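Local coordinates for protein acidocalcisomal pyrophosphatase (Trypanosoma cruzi, PDB 5CUV) that probably hydrolyses inorganic pyrophosphate to phosphate with magnesium as its cofactor, at residues G320-D324 with G325-W329; D338-C341 with R342-D346; T59-L63 with V64-K68. One frame throughout, in Å; residues are numbered along the deposited sequence.

Contact 1: residues G320-D324 with G325-W329; sequences GMIDD and GQMDW. With MG (magnesium ion), chain D.
Met321 and Asp328 both carry CG anti to the backbone N (chi1 175° and 170°), and because they form a hydrogen-bonded antiparallel pair, these two torsions lay their side chains alongside each other on one face of the hairpin. Met321, modelled like Met327 as selenomethionine, runs straight through chi2 and then bends at chi3; the closeness of its CE to Asp328 OD2 is doubtful at this resolution. Asp323 leaves the same face in the same direction; its CB lies 3.9 Å from Asp328 OD2, and the two carboxylate planes are turned 54° against each other. Asp328 divides its oxygens between two partners: OD1 binds the magnesium ion at 2.5 Å, while OD2 forms a salt bridge with Lys330. Asp291 and Asp296 complete the protein side of this metal site.

The backbone is a tight two-residue hairpin, closed by a type I' turn from Asp323 to Gln326 with Asp324 and Gly325 at its tip. Asp323 N donates to Gln326 O at 2.7 Å, and Gln326 N returns a bond to Asp323 O at 2.8 Å. Further along, Asp328 N reaches Met321 O at 2.9 Å, whereas the reverse bond from Met321 N is weak.

On the other face, Ile322 CG2 packs on Gly325 CA at 3.7 Å. With no side chain on Gly320, the Trp329 ring comes close to its backbone, CE3 to CA 3.6 Å, and Met327 CG lies above one face of that ring, near its rim.

The hairpin joins strands 310-323 and 326-335 of a mixed sheet in which strand 296-299 runs parallel to 326-335. Outside it, Gly320 and Ile322 bond through their backbones to Val380 and Lys378, and Met327 to Val289.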
# COMPACT_ATOMS: atom_id res chain seq x y z
N GLY A 320 16.00 -15.57 20.61
CA GLY A 320 16.74 -16.77 20.97
C GLY A 320 16.00 -17.67 21.96
O GLY A 320 15.79 -17.29 23.13
N MSE A 321 15.60 -18.85 21.52
CA MSE A 321 14.89 -19.76 22.39
C MSE A 321 15.83 -20.92 22.71
O MSE A 321 16.74 -21.24 21.92
CB MSE A 321 13.62 -20.27 21.72
CG MSE A 321 12.87 -21.31 22.54
SE MSE A 321 11.23 -21.92 21.75
CE MSE A 321 12.00 -23.01 20.32
N ILE A 322 15.64 -21.53 23.89
CA ILE A 322 16.46 -22.69 24.20
C ILE A 322 15.62 -23.93 23.88
O ILE A 322 14.42 -23.99 24.18
CB ILE A 322 16.89 -22.79 25.74
CG1 ILE A 322 17.47 -21.49 26.30
CG2 ILE A 322 18.00 -23.78 25.85
CD1 ILE A 322 18.65 -21.00 25.58
N ASP A 323 16.22 -24.92 23.23
CA ASP A 323 15.47 -26.12 22.95
C ASP A 323 16.33 -27.29 23.37
O ASP A 323 17.36 -27.57 22.73
CB ASP A 323 15.13 -26.24 21.47
CG ASP A 323 14.13 -27.35 21.21
OD1 ASP A 323 14.15 -28.33 21.99
OD2 ASP A 323 13.33 -27.23 20.24
N ASP A 324 15.93 -27.98 24.45
CA ASP A 324 16.70 -29.11 24.95
C ASP A 324 18.15 -28.69 25.17
O ASP A 324 19.08 -29.40 24.81
CB ASP A 324 16.56 -30.28 23.95
CG ASP A 324 17.73 -31.33 24.04
OD1 ASP A 324 17.89 -32.04 25.09
OD2 ASP A 324 18.48 -31.45 23.02
N GLY A 325 18.34 -27.51 25.74
CA GLY A 325 19.69 -27.04 26.01
C GLY A 325 20.44 -26.48 24.81
O GLY A 325 21.51 -25.87 24.95
N GLN A 326 19.87 -26.70 23.63
CA GLN A 326 20.48 -26.20 22.38
C GLN A 326 19.94 -24.79 22.05
O GLN A 326 18.79 -24.47 22.38
CB GLN A 326 20.17 -27.19 21.26
CG GLN A 326 21.24 -28.21 21.07
CD GLN A 326 20.74 -29.48 20.44
OE1 GLN A 326 19.74 -29.50 19.70
NE2 GLN A 326 21.44 -30.57 20.72
N MSE A 327 20.79 -23.94 21.46
CA MSE A 327 20.39 -22.59 21.07
C MSE A 327 19.57 -22.80 19.85
O MSE A 327 19.98 -23.50 18.96
CB MSE A 327 21.60 -21.71 20.79
CG MSE A 327 21.24 -20.27 20.45
SE MSE A 327 20.43 -19.29 21.88
CE MSE A 327 22.03 -18.99 22.95
N ASP A 328 18.42 -22.18 19.79
CA ASP A 328 17.55 -22.34 18.64
C ASP A 328 16.95 -20.99 18.20
O ASP A 328 15.83 -20.63 18.53
CB ASP A 328 16.51 -23.40 19.03
CG ASP A 328 15.37 -23.54 18.04
OD1 ASP A 328 15.64 -23.46 16.80
OD2 ASP A 328 14.21 -23.78 18.53
N TRP A 329 17.78 -20.24 17.50
CA TRP A 329 17.45 -18.95 16.95
C TRP A 329 16.26 -19.01 15.97
O TRP A 329 16.04 -19.97 15.24
CB TRP A 329 18.65 -18.36 16.19
CG TRP A 329 19.92 -18.00 17.00
CD1 TRP A 329 21.15 -18.64 16.94
CD2 TRP A 329 20.07 -16.96 18.01
NE1 TRP A 329 22.01 -18.09 17.84
CE2 TRP A 329 21.39 -17.07 18.52
CE3 TRP A 329 19.22 -15.97 18.52
CZ2 TRP A 329 21.88 -16.22 19.53
CZ3 TRP A 329 19.72 -15.12 19.54
CH2 TRP A 329 21.05 -15.26 20.03
MG MG D . 16.51 -24.49 14.73

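Contact 2: residues D338-C341 with R342-D346; sequences DPIC and RFLKD
A type I turn from Asp338 to Cys341 passes straight into a short 3-10 segment in the loop between strand 326-335 and helix 350-353, and Ile340, near the end of the turn, touches both Phe343 and Leu344. Ile340 O takes a bond from Phe343 N at 2.8 Å, the donor standing above the carbonyl plane, and a weak second one from Leu344 N. The latter also donates to Cys341 O at 2.9 Å, so its N-H is shared between two consecutive carbonyls where the 3-10 winding ends.

The entry to the turn is held by an Asx turn: Asp338 OD2 accepts from Ile340 N at 3.2 Å in a nearly straight bond (173°) that meets the anti side of the carboxylate, from a donor tilted 31° out of its plane. Its OD1 accepts a hydrogen bond from the backbone N of Met302 of the same chain.

Ile340 CG1 sits between the backbone N and the carbonyl carbon (chi1 57°), and with the extended chi2 this carries CD1 to 3.6 Å from Leu344 CD1. Both side chains go on to pack against Phe353 of helix 350-353. Phe343 turns an edge toward Ile340, whose CA lies in the ring plane, and its CE2 approaches Pro339 O at 4.0 Å. Arg342 CG covers one face of the same ring, 3.7 Å above its centre.

Phe343 also stacks on Phe343 of the third subunit, and Arg342 packs on Phe353 of that chain. Within its own chain, Lys314, one of the residues lining the D-malate pocket, donates through NZ to both Cys341 O and Leu344 O.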
# COMPACT_ATOMS: atom_id res chain seq x y z
N ASP A 338 5.66 -7.96 0.57
CA ASP A 338 4.53 -7.60 1.40
C ASP A 338 4.32 -6.07 1.28
O ASP A 338 5.29 -5.31 1.14
CB ASP A 338 4.78 -7.97 2.85
CG ASP A 338 3.52 -7.90 3.69
OD1 ASP A 338 2.78 -8.90 3.67
OD2 ASP A 338 3.27 -6.86 4.37
N PRO A 339 3.05 -5.61 1.33
CA PRO A 339 2.77 -4.17 1.22
C PRO A 339 3.41 -3.29 2.28
O PRO A 339 3.60 -2.12 2.02
CB PRO A 339 1.25 -4.10 1.26
CG PRO A 339 0.86 -5.41 0.72
CD PRO A 339 1.79 -6.37 1.36
N ILE A 340 3.71 -3.80 3.48
CA ILE A 340 4.33 -2.92 4.46
C ILE A 340 5.85 -3.05 4.64
O ILE A 340 6.46 -2.32 5.38
CB ILE A 340 3.67 -3.03 5.90
CG1 ILE A 340 3.73 -4.44 6.42
CG2 ILE A 340 2.28 -2.53 5.88
CD1 ILE A 340 3.73 -4.40 7.93
N CYS A 341 6.45 -4.01 3.98
CA CYS A 341 7.88 -4.20 4.06
C CYS A 341 8.68 -2.92 4.08
O CYS A 341 9.50 -2.71 4.95
CB CYS A 341 8.36 -5.04 2.89
SG CYS A 341 10.09 -5.34 3.00
N ARG A 342 8.41 -2.04 3.11
CA ARG A 342 9.14 -0.79 2.99
C ARG A 342 9.05 0.18 4.16
O ARG A 342 9.84 1.12 4.25
CB ARG A 342 8.77 -0.12 1.66
CG ARG A 342 7.90 1.13 1.75
CD ARG A 342 8.79 2.35 1.83
NE ARG A 342 8.09 3.58 1.49
CZ ARG A 342 7.56 3.83 0.29
NH1 ARG A 342 7.64 2.92 -0.68
NH2 ARG A 342 6.96 4.99 0.07
N PHE A 343 8.10 -0.03 5.07
CA PHE A 343 7.96 0.79 6.26
C PHE A 343 8.51 0.07 7.48
O PHE A 343 8.71 0.67 8.51
CB PHE A 343 6.50 1.12 6.49
CG PHE A 343 5.86 1.76 5.32
CD1 PHE A 343 6.13 3.08 5.00
CD2 PHE A 343 4.99 1.02 4.49
CE1 PHE A 343 5.55 3.67 3.87
CE2 PHE A 343 4.41 1.60 3.36
CZ PHE A 343 4.69 2.93 3.04
N LEU A 344 8.77 -1.23 7.38
CA LEU A 344 9.37 -1.94 8.50
C LEU A 344 10.90 -1.84 8.41
O LEU A 344 11.54 -2.66 7.74
CB LEU A 344 8.97 -3.39 8.44
CG LEU A 344 7.53 -3.64 8.82
CD1 LEU A 344 7.20 -5.12 8.67
CD2 LEU A 344 7.33 -3.20 10.25
N LYS A 345 11.50 -0.86 9.08
CA LYS A 345 12.96 -0.72 8.99
C LYS A 345 13.74 -1.58 9.98
O LYS A 345 14.80 -2.10 9.64
CB LYS A 345 13.37 0.75 9.14
CG LYS A 345 12.57 1.79 8.31
CD LYS A 345 12.97 1.80 6.87
CE LYS A 345 11.99 2.59 5.97
NZ LYS A 345 11.97 4.10 6.18
N ASP A 346 13.27 -1.74 11.22
CA ASP A 346 14.01 -2.60 12.15
C ASP A 346 12.94 -3.26 12.98
O ASP A 346 11.76 -3.02 12.72
CB ASP A 346 14.94 -1.81 13.09
CG ASP A 346 16.18 -2.62 13.52
OD1 ASP A 346 16.08 -3.84 13.69
OD2 ASP A 346 17.26 -2.02 13.69

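Contact 3: residues T59-L63 with V64-K68; sequences TEFDL and VAYGK
The methyl of Ala65 fills the tight side of this helical turn: its CB lies 3.7 Å from Phe61 CE2 and, over the other aromatic ring, 3.6 Å above the centre of Tyr66. Phe61 reaches it because CG is anti to the backbone N (chi1 -175°), which carries the ring forward to Ala65, one turn on. Tyr66 crosses Asp62 obliquely, with CE2 3.8 Å from Asp62 OD1 and the carboxylate and ring planes 52° apart. The polar ends of this pair turn to the third subunit, where Asp62 bridges to Arg366 and Tyr66 OH bonds to Glu363.

The fold element is the short helix 60-66. Thr59 is its N-cap, OG1 accepting from Asp62 N at 2.9 Å. Val64 N then bonds nearly straight to Glu60 O at 2.7 Å, Ala65 and Tyr66 continue the i to i+4 ladder, and Gly67 N closes on Leu63 O just as the chain leaves helical geometry.

Leu63 lies on the looser side. Partly exposed, it meets segment 64-68 mainly at the Val64 backbone (Leu63 CB to Val64 N 3.2 Å), and its side chain also touches Val58 and Glu52.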
# COMPACT_ATOMS: atom_id res chain seq x y z
N THR A 59 14.43 38.00 -12.29
CA THR A 59 15.84 37.63 -12.38
C THR A 59 16.09 36.98 -13.72
O THR A 59 15.16 36.54 -14.38
CB THR A 59 16.22 36.54 -11.36
OG1 THR A 59 15.59 35.30 -11.75
CG2 THR A 59 15.81 36.95 -9.92
N GLU A 60 17.34 36.88 -14.13
CA GLU A 60 17.64 36.23 -15.39
C GLU A 60 17.25 34.74 -15.30
O GLU A 60 16.72 34.15 -16.27
CB GLU A 60 19.14 36.28 -15.70
CG GLU A 60 19.79 37.65 -15.72
CD GLU A 60 21.22 37.57 -16.25
OE1 GLU A 60 21.69 38.59 -16.72
OE2 GLU A 60 21.87 36.49 -16.20
N PHE A 61 17.54 34.11 -14.16
CA PHE A 61 17.21 32.71 -14.03
C PHE A 61 15.77 32.51 -14.37
O PHE A 61 15.44 31.65 -15.15
CB PHE A 61 17.43 32.16 -12.63
CG PHE A 61 17.20 30.71 -12.55
CD1 PHE A 61 18.17 29.83 -13.01
CD2 PHE A 61 15.94 30.20 -12.19
CE1 PHE A 61 17.91 28.47 -13.14
CE2 PHE A 61 15.63 28.80 -12.33
CZ PHE A 61 16.64 27.94 -12.81
N ASP A 62 14.94 33.33 -13.77
CA ASP A 62 13.50 33.27 -13.97
C ASP A 62 13.03 33.52 -15.39
O ASP A 62 12.05 32.91 -15.84
CB ASP A 62 12.80 34.26 -13.04
CG ASP A 62 12.63 33.72 -11.63
OD1 ASP A 62 13.05 32.57 -11.36
OD2 ASP A 62 12.08 34.46 -10.78
N LEU A 63 13.73 34.43 -16.06
CA LEU A 63 13.43 34.81 -17.41
C LEU A 63 13.84 33.68 -18.33
O LEU A 63 13.07 33.29 -19.20
CB LEU A 63 14.12 36.13 -17.76
CG LEU A 63 14.12 36.54 -19.26
CD1 LEU A 63 12.69 36.50 -19.79
CD2 LEU A 63 14.72 37.93 -19.47
N VAL A 64 15.04 33.13 -18.17
CA VAL A 64 15.39 32.02 -19.05
C VAL A 64 14.60 30.71 -18.73
O VAL A 64 14.27 29.94 -19.62
CB VAL A 64 16.91 31.69 -19.03
CG1 VAL A 64 17.35 31.26 -17.62
CG2 VAL A 64 17.21 30.59 -20.02
N ALA A 65 14.32 30.46 -17.46
CA ALA A 65 13.61 29.25 -17.03
C ALA A 65 12.13 29.24 -17.39
O ALA A 65 11.66 28.30 -18.00
CB ALA A 65 13.77 29.05 -15.51
N TYR A 66 11.43 30.30 -17.03
CA TYR A 66 10.01 30.37 -17.25
C TYR A 66 9.44 31.35 -18.27
O TYR A 66 8.26 31.32 -18.53
CB TYR A 66 9.34 30.64 -15.91
CG TYR A 66 9.95 29.80 -14.85
CD1 TYR A 66 9.87 28.39 -14.91
CD2 TYR A 66 10.64 30.40 -13.78
CE1 TYR A 66 10.47 27.58 -13.90
CE2 TYR A 66 11.22 29.62 -12.79
CZ TYR A 66 11.13 28.21 -12.85
OH TYR A 66 11.64 27.51 -11.82
N GLY A 67 10.27 32.25 -18.80
CA GLY A 67 9.80 33.18 -19.79
C GLY A 67 9.58 32.35 -21.02
O GLY A 67 10.44 31.51 -21.33
N LYS A 68 8.46 32.57 -21.72
CA LYS A 68 8.12 31.80 -22.92
C LYS A 68 9.02 32.06 -24.10
O LYS A 68 9.11 31.21 -24.98
CB LYS A 68 6.68 32.06 -23.36
CG LYS A 68 5.65 31.51 -22.36
CD LYS A 68 5.89 30.02 -22.07
CE LYS A 68 4.97 29.56 -20.99
NZ LYS A 68 5.39 28.22 -20.50

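How the contacts relate
Contacts 1 and 2 both belong to the pyrophosphatase part of the chain, with centres 28 Å apart and nearest atoms about 13 Å apart. Strand 326-335 joins them in sequence: contact 1 takes in its start, and contact 2 lies in the loop that follows its end. They lie near different sites. Contact 1 contributes a magnesium ligand, whereas contact 2 lies close to the D-malate pocket, the side chain of Cys341 being about 6 Å from the bound malate and about 4 Å from that of His336. Contact 3 is remote from both sites, its centre 69 Å from that of contact 1 and 43 Å from that of contact 2. Contacts 2 and 3 both touch the third subunit, through different residues.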